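Local coordinates for protein ornithine carbamoyltransferase (Giardia intestinalis, PDB 3GRF) that probably transfers the carbamoyl group of carbamoyl phosphate to ornithine to form citrulline, or runs the reverse reaction in arginine degradation, at residues A[143-146]-A[147-151]. Sequence-based numbering, arbitrary orientation.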
loop_
_atom_site.group_PDB
_atom_site.type_symbol
_atom_site.label_atom_id
_atom_site.label_comp_id
_atom_site.label_asym_id
_atom_site.label_seq_id
_atom_site.Cartn_x
_atom_site.Cartn_y
_atom_site.Cartn_z
ATOM N N MET A 143 13.034 3.884 25.066
ATOM C CA MET A 143 13.395 5.155 24.445
ATOM C C MET A 143 12.637 6.367 25.026
ATOM O O MET A 143 13.234 7.420 25.285
ATOM C CB MET A 143 13.201 5.065 22.956
ATOM C CG MET A 143 13.466 6.405 22.208
ATOM S SD MET A 143 12.364 6.604 20.724
ATOM C CE MET A 143 12.832 8.271 20.287
ATOM N N THR A 144 11.334 6.223 25.227
ATOM C CA THR A 144 10.492 7.268 25.805
ATOM C C THR A 144 10.909 7.545 27.243
ATOM O O THR A 144 10.986 8.707 27.660
ATOM C CB THR A 144 8.972 6.852 25.758
ATOM O OG1 THR A 144 8.573 6.627 24.396
ATOM C CG2 THR A 144 8.079 7.918 26.431
ATOM N N ILE A 145 11.173 6.478 28.007
ATOM C CA ILE A 145 11.643 6.638 29.379
ATOM C C ILE A 145 12.994 7.412 29.361
ATOM O O ILE A 145 13.129 8.409 30.066
ATOM C CB ILE A 145 11.750 5.267 30.118
ATOM C CG1 ILE A 145 10.346 4.732 30.439
ATOM C CG2 ILE A 145 12.585 5.338 31.429
ATOM C CD1 ILE A 145 10.299 3.181 30.703
ATOM N N LYS A 146 13.961 7.012 28.537
ATOM C CA LYS A 146 15.246 7.754 28.522
ATOM C C LYS A 146 15.112 9.205 28.116
ATOM O O LYS A 146 15.792 10.084 28.661
ATOM C CB LYS A 146 16.300 7.097 27.605
ATOM C CG LYS A 146 17.543 8.048 27.396
ATOM C CD LYS A 146 18.740 7.247 26.892
ATOM C CE LYS A 146 20.004 8.084 26.918
ATOM N NZ LYS A 146 21.037 7.242 26.245
ATOM N N GLU A 147 14.309 9.433 27.089
ATOM C CA GLU A 147 13.969 10.747 26.571
ATOM C C GLU A 147 13.362 11.647 27.617
ATOM O O GLU A 147 13.818 12.743 27.830
ATOM C CB GLU A 147 12.940 10.590 25.460
ATOM C CG GLU A 147 12.770 11.830 24.633
ATOM C CD GLU A 147 11.762 11.641 23.530
ATOM O OE1 GLU A 147 10.708 11.026 23.783
ATOM O OE2 GLU A 147 12.011 12.121 22.416
ATOM N N LYS A 148 12.280 11.193 28.230
ATOM C CA LYS A 148 11.608 11.976 29.265
ATOM C C LYS A 148 12.513 12.347 30.444
ATOM O O LYS A 148 12.638 13.524 30.769
ATOM C CB LYS A 148 10.333 11.267 29.773
ATOM C CG LYS A 148 9.284 11.177 28.717
ATOM C CD LYS A 148 8.821 12.578 28.276
ATOM C CE LYS A 148 8.259 12.547 26.840
ATOM N NZ LYS A 148 7.851 13.905 26.350
ATOM N N PHE A 149 13.143 11.345 31.064
ATOM C CA PHE A 149 13.972 11.580 32.243
ATOM C C PHE A 149 15.227 12.393 31.952
ATOM O O PHE A 149 15.640 13.191 32.774
ATOM C CB PHE A 149 14.272 10.257 32.933
ATOM C CG PHE A 149 13.088 9.715 33.687
ATOM C CD1 PHE A 149 12.453 8.566 33.269
ATOM C CD2 PHE A 149 12.588 10.388 34.799
ATOM C CE1 PHE A 149 11.340 8.052 33.978
ATOM C CE2 PHE A 149 11.487 9.896 35.508
ATOM C CZ PHE A 149 10.854 8.713 35.102
ATOM N N THR A 150 15.797 12.230 30.762
ATOM C CA THR A 150 16.974 13.014 30.348
ATOM C C THR A 150 16.668 14.512 30.239
ATOM O O THR A 150 17.520 15.347 30.568
ATOM C CB THR A 150 17.567 12.497 29.025
ATOM O OG1 THR A 150 18.193 11.237 29.256
ATOM C CG2 THR A 150 18.596 13.442 28.453
ATOM N N ALA A 151 15.466 14.853 29.784
ATOM C CA ALA A 151 15.102 16.257 29.580
ATOM C C ALA A 151 14.802 16.975 30.904
ATOM O O ALA A 151 15.097 18.169 31.069
ATOM C CB ALA A 151 13.923 16.362 28.610
#
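Thr150 folds its hydroxyl back onto the preceding helical turn, where OG1 donates to Lys146 O at 2.7 Å. Lying beside its own backbone N (chi1 -71°), OG1 is turned toward that carbonyl; Thr150 N, the backbone donor, reaches the same Lys146 O at 3.0 Å from the opposite face of the carbonyl plane. A small beta-hydroxyl suits this exposed position, since it can bond to the helix itself. Lys146 runs alongside Thr150, its CG 3.7 Å from Thr150 OG1, then extends until its ammonium pairs with Asp26 of helix 18-33. On the buried face, Ile145 and Phe149 run alongside each other in the same direction. Ile145 CG2, anti to the backbone N, meets Phe149 CD1 at 3.7 Å, while Ile145 O sits at the ring edge; these bulky apolar groups fit against Met280 and Ile278 of strand 278-281. Thr144 CG2 touches Lys148 CG more loosely, at 4.2 Å. Glu147 and Lys148 use their length for salt bridges to Lys32 and Asp305. Such i to i+4 pairing, with a threonine hydroxyl bonded four residues back, is common in amphipathic alpha-helices, here helix 135-151, packed against helices 18-33 and 303-322 and strand 278-281.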